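Endoglucanase A (Clostridium acetobutylicum, PDB 3IK2) probably hydrolyses internal beta-1,4-glucosidic bonds of cellulose and related glucans, as an endoglucanase of glycoside hydrolase family 44. Local coordinates at residues 280-292 with 296-308. Residues are numbered along the deposited sequence; the frame is centred on the assembly and turned at random.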
loop_
_atom_site.group_PDB
_atom_site.type_symbol
_atom_site.label_atom_id
_atom_site.label_comp_id
_atom_site.label_asym_id
_atom_site.label_seq_id
_atom_site.Cartn_x
_atom_site.Cartn_y
_atom_site.Cartn_z
ATOM N N PRO A 280 -9.531 -6.243 -3.589
ATOM C CA PRO A 280 -10.869 -6.643 -3.135
ATOM C C PRO A 280 -11.468 -7.818 -3.939
ATOM O O PRO A 280 -11.357 -7.870 -5.175
ATOM C CB PRO A 280 -11.712 -5.360 -3.296
ATOM C CG PRO A 280 -10.852 -4.390 -4.076
ATOM C CD PRO A 280 -9.442 -4.792 -3.877
ATOM N N GLU A 281 -12.064 -8.754 -3.208
ATOM C CA GLU A 281 -12.792 -9.875 -3.772
ATOM C C GLU A 281 -14.273 -9.524 -3.959
ATOM O O GLU A 281 -15.021 -10.261 -4.611
ATOM C CB GLU A 281 -12.650 -11.103 -2.860
ATOM C CG GLU A 281 -11.250 -11.715 -2.841
ATOM C CD GLU A 281 -11.010 -12.706 -3.970
ATOM O OE1 GLU A 281 -11.692 -12.639 -5.005
ATOM O OE2 GLU A 281 -10.108 -13.552 -3.844
ATOM N N ALA A 282 -14.671 -8.385 -3.391
ATOM C CA ALA A 282 -16.026 -7.834 -3.511
ATOM C C ALA A 282 -16.549 -7.886 -4.948
ATOM O O ALA A 282 -15.844 -7.517 -5.897
ATOM C CB ALA A 282 -16.039 -6.391 -2.992
ATOM N N LYS A 283 -17.775 -8.384 -5.109
ATOM C CA LYS A 283 -18.386 -8.463 -6.429
ATOM C C LYS A 283 -19.621 -7.596 -6.489
ATOM O O LYS A 283 -20.303 -7.379 -5.461
ATOM C CB LYS A 283 -18.803 -9.907 -6.750
ATOM C CG LYS A 283 -17.643 -10.921 -6.812
ATOM C CD LYS A 283 -18.215 -12.342 -6.854
ATOM C CE LYS A 283 -18.921 -12.526 -8.188
ATOM N NZ LYS A 283 -19.479 -13.877 -8.361
ATOM N N GLY A 284 -19.911 -7.124 -7.699
ATOM C CA GLY A 284 -21.248 -6.610 -8.041
ATOM C C GLY A 284 -21.571 -6.946 -9.494
ATOM O O GLY A 284 -20.669 -7.032 -10.318
ATOM N N GLY A 285 -22.854 -7.148 -9.802
ATOM C CA GLY A 285 -23.294 -7.518 -11.145
ATOM C C GLY A 285 -22.586 -8.752 -11.665
ATOM O O GLY A 285 -22.334 -8.877 -12.867
ATOM N N GLY A 286 -22.288 -9.672 -10.751
ATOM C CA GLY A 286 -21.566 -10.905 -11.078
ATOM C C GLY A 286 -20.116 -10.741 -11.472
ATOM O O GLY A 286 -19.567 -11.617 -12.125
ATOM N N GLN A 287 -19.493 -9.612 -11.103
ATOM C CA GLN A 287 -18.082 -9.338 -11.436
ATOM C C GLN A 287 -17.288 -8.837 -10.228
ATOM O O GLN A 287 -17.787 -8.038 -9.438
ATOM C CB GLN A 287 -17.921 -8.300 -12.565
ATOM C CG GLN A 287 -18.476 -8.703 -13.926
ATOM C CD GLN A 287 -17.719 -9.864 -14.578
ATOM O OE1 GLN A 287 -16.472 -9.984 -14.456
ATOM N NE2 GLN A 287 -18.473 -10.737 -15.272
ATOM N N ARG A 288 -16.044 -9.293 -10.125
ATOM C CA ARG A 288 -15.102 -8.782 -9.140
ATOM C C ARG A 288 -14.768 -7.318 -9.454
ATOM O O ARG A 288 -14.558 -6.964 -10.625
ATOM C CB ARG A 288 -13.856 -9.647 -9.104
ATOM C CG ARG A 288 -12.993 -9.402 -7.900
ATOM C CD ARG A 288 -11.825 -10.321 -7.950
ATOM N NE ARG A 288 -10.876 -9.968 -6.906
ATOM C CZ ARG A 288 -9.713 -10.577 -6.718
ATOM N NH1 ARG A 288 -9.368 -11.569 -7.530
ATOM N NH2 ARG A 288 -8.902 -10.178 -5.737
ATOM N N VAL A 289 -14.754 -6.467 -8.423
ATOM C CA VAL A 289 -14.711 -4.990 -8.624
ATOM C C VAL A 289 -13.389 -4.489 -9.214
ATOM O O VAL A 289 -13.302 -3.373 -9.752
ATOM C CB VAL A 289 -15.081 -4.209 -7.320
ATOM C CG1 VAL A 289 -16.456 -4.598 -6.840
ATOM C CG2 VAL A 289 -14.041 -4.457 -6.177
ATOM N N THR A 290 -12.363 -5.332 -9.105
ATOM C CA THR A 290 -11.037 -5.088 -9.681
ATOM C C THR A 290 -11.069 -5.010 -11.220
ATOM O O THR A 290 -10.079 -4.635 -11.831
ATOM C CB THR A 290 -10.025 -6.205 -9.247
ATOM O OG1 THR A 290 -10.621 -7.489 -9.467
ATOM C CG2 THR A 290 -9.668 -6.091 -7.756
ATOM N N THR A 291 -12.191 -5.375 -11.845
ATOM C CA THR A 291 -12.318 -5.263 -13.302
ATOM C C THR A 291 -12.154 -3.839 -13.852
ATOM O O THR A 291 -12.465 -2.868 -13.177
ATOM C CB THR A 291 -13.651 -5.834 -13.857
ATOM O OG1 THR A 291 -13.664 -5.637 -15.271
ATOM C CG2 THR A 291 -14.884 -5.112 -13.266
ATOM N N SER A 292 -11.697 -3.752 -15.100
ATOM C CA SER A 292 -11.605 -2.502 -15.847
ATOM C C SER A 292 -12.923 -2.140 -16.575
ATOM O O SER A 292 -13.074 -1.028 -17.092
ATOM C CB SER A 292 -10.480 -2.614 -16.857
ATOM O OG SER A 292 -10.901 -3.356 -17.987
ATOM N N ASN A 296 -20.753 -2.013 -16.289
ATOM C CA ASN A 296 -21.517 -2.786 -15.312
ATOM C C ASN A 296 -21.781 -1.928 -14.082
ATOM O O ASN A 296 -20.881 -1.726 -13.244
ATOM C CB ASN A 296 -20.712 -4.044 -14.947
ATOM C CG ASN A 296 -21.478 -5.019 -14.105
ATOM O OD1 ASN A 296 -22.394 -4.665 -13.372
ATOM N ND2 ASN A 296 -21.075 -6.283 -14.182
ATOM N N VAL A 297 -23.008 -1.422 -13.977
ATOM C CA VAL A 297 -23.373 -0.447 -12.944
ATOM C C VAL A 297 -23.386 -1.009 -11.523
ATOM O O VAL A 297 -22.917 -0.349 -10.576
ATOM C CB VAL A 297 -24.712 0.269 -13.280
ATOM C CG1 VAL A 297 -25.251 1.063 -12.064
ATOM C CG2 VAL A 297 -24.522 1.185 -14.481
ATOM N N ASP A 298 -23.912 -2.225 -11.368
ATOM C CA ASP A 298 -23.880 -2.895 -10.048
ATOM C C ASP A 298 -22.465 -3.228 -9.610
ATOM O O ASP A 298 -22.165 -3.252 -8.418
ATOM C CB ASP A 298 -24.752 -4.145 -10.036
ATOM C CG ASP A 298 -26.241 -3.815 -9.925
ATOM O OD1 ASP A 298 -26.608 -2.624 -9.911
ATOM O OD2 ASP A 298 -27.057 -4.759 -9.832
ATOM N N CYS A 299 -21.602 -3.503 -10.583
ATOM C CA CYS A 299 -20.189 -3.646 -10.290
ATOM C C CYS A 299 -19.603 -2.275 -9.861
ATOM O O CYS A 299 -18.899 -2.209 -8.851
ATOM C CB CYS A 299 -19.432 -4.275 -11.467
ATOM S SG CYS A 299 -17.752 -4.804 -11.076
ATOM N N ASN A 300 -19.917 -1.202 -10.605
ATOM C CA ASN A 300 -19.483 0.153 -10.223
ATOM C C ASN A 300 -19.904 0.520 -8.793
ATOM O O ASN A 300 -19.112 1.114 -8.000
ATOM C CB ASN A 300 -19.958 1.210 -11.207
ATOM C CG ASN A 300 -19.446 0.993 -12.638
ATOM O OD1 ASN A 300 -18.531 0.223 -12.883
ATOM N ND2 ASN A 300 -20.026 1.739 -13.586
ATOM N N LYS A 301 -21.127 0.128 -8.446
ATOM C CA LYS A 301 -21.700 0.416 -7.116
ATOM C C LYS A 301 -20.995 -0.341 -6.003
ATOM O O LYS A 301 -20.636 0.238 -4.990
ATOM C CB LYS A 301 -23.205 0.111 -7.083
ATOM C CG LYS A 301 -24.003 1.168 -7.753
ATOM C CD LYS A 301 -25.463 0.779 -7.942
ATOM C CE LYS A 301 -26.222 1.952 -8.533
ATOM N NZ LYS A 301 -27.590 1.573 -8.986
ATOM N N ALA A 302 -20.832 -1.645 -6.198
ATOM C CA ALA A 302 -20.073 -2.475 -5.296
ATOM C C ALA A 302 -18.662 -1.937 -5.080
ATOM O O ALA A 302 -18.111 -2.086 -3.969
ATOM C CB ALA A 302 -20.012 -3.902 -5.836
ATOM N N ARG A 303 -18.075 -1.354 -6.135
ATOM C CA ARG A 303 -16.709 -0.821 -6.095
ATOM C C ARG A 303 -16.568 0.271 -5.048
ATOM O O ARG A 303 -15.673 0.219 -4.220
ATOM C CB ARG A 303 -16.272 -0.302 -7.476
ATOM C CG ARG A 303 -14.895 0.380 -7.520
ATOM C CD ARG A 303 -14.425 0.735 -8.959
ATOM N NE ARG A 303 -14.349 -0.456 -9.785
ATOM C CZ ARG A 303 -15.152 -0.722 -10.818
ATOM N NH1 ARG A 303 -16.101 0.144 -11.180
ATOM N NH2 ARG A 303 -15.004 -1.857 -11.496
ATOM N N MET A 304 -17.470 1.252 -5.087
ATOM C CA MET A 304 -17.482 2.377 -4.138
ATOM C C MET A 304 -17.838 1.965 -2.723
ATOM O O MET A 304 -17.397 2.592 -1.783
ATOM C CB MET A 304 -18.439 3.472 -4.635
ATOM C CG MET A 304 -18.070 4.011 -6.019
ATOM S SD MET A 304 -19.208 5.302 -6.589
ATOM C CE MET A 304 -20.600 4.309 -7.183
ATOM N N GLN A 305 -18.617 0.891 -2.574
ATOM C CA GLN A 305 -18.911 0.321 -1.244
ATOM C C GLN A 305 -17.778 -0.544 -0.692
ATOM O O GLN A 305 -17.675 -0.746 0.519
ATOM C CB GLN A 305 -20.209 -0.512 -1.269
ATOM C CG GLN A 305 -21.476 0.250 -1.731
ATOM C CD GLN A 305 -21.701 1.545 -0.978
ATOM O OE1 GLN A 305 -21.317 1.662 0.178
ATOM N NE2 GLN A 305 -22.327 2.541 -1.638
ATOM N N ALA A 306 -16.956 -1.088 -1.585
ATOM C CA ALA A 306 -15.979 -2.118 -1.217
ATOM C C ALA A 306 -14.990 -1.672 -0.119
ATOM O O ALA A 306 -14.657 -2.469 0.752
ATOM C CB ALA A 306 -15.243 -2.667 -2.456
ATOM N N PRO A 307 -14.515 -0.400 -0.150
ATOM C CA PRO A 307 -13.657 0.037 0.957
ATOM C C PRO A 307 -14.290 -0.117 2.352
ATOM O O PRO A 307 -13.555 -0.126 3.353
ATOM C CB PRO A 307 -13.394 1.513 0.619
ATOM C CG PRO A 307 -13.481 1.560 -0.854
ATOM C CD PRO A 307 -14.665 0.679 -1.147
ATOM N N ARG A 308 -15.633 -0.214 2.432
ATOM C CA ARG A 308 -16.283 -0.457 3.713
ATOM C C ARG A 308 -15.840 -1.803 4.359
ATOM O O ARG A 308 -15.818 -1.917 5.582
ATOM C CB ARG A 308 -17.816 -0.352 3.595
ATOM C CG ARG A 308 -18.336 1.099 3.516
ATOM C CD ARG A 308 -19.794 1.204 3.101
ATOM N NE ARG A 308 -20.672 0.740 4.167
ATOM C CZ ARG A 308 -21.959 0.448 4.030
ATOM N NH1 ARG A 308 -22.561 0.570 2.846
ATOM N NH2 ARG A 308 -22.638 0.008 5.087
#
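R303 reaches from helix 297-305 to the backbone oxygen of V289. Its CB packs 4.1 Å from V289 CB; the chain then runs extended, CG anti to the backbone N, until a bend at chi3 (-59°) turns the guanidinium side-on to the carbonyl. NE (3.1 Å) and NH2 (2.9 Å) both donate to V289 O, which lies near the guanidinium plane, while T291 CG2 sits at the group's edge, 3.7 Å from NH2. The remaining nitrogen, NH1, donates to N300 OD1, one turn earlier, and to S362 OG of helix 361-376, holding the group at its NE/NH2 edge and at NH1, which should fix its rotation. Segment 280-292 follows barrel strand 273-278 of the TIM-like fold and folds into a beta hairpin, strands 283-284 and 287-288 joined by a type I' turn, which lies against the helix. Here G284 comes close: its CA makes a CH...O contact to D298 O (3.5 Å) and lies 3.7 Å from A302 CB, which also meets V289 CG1. C299 SG touches both Q287 O and T291 CG2, at 3.6 Å each. N296 is the N-cap: OD1 accepts from C299 N, and ND2 donates almost straight (164°) to G285 O, from above that carbonyl's plane.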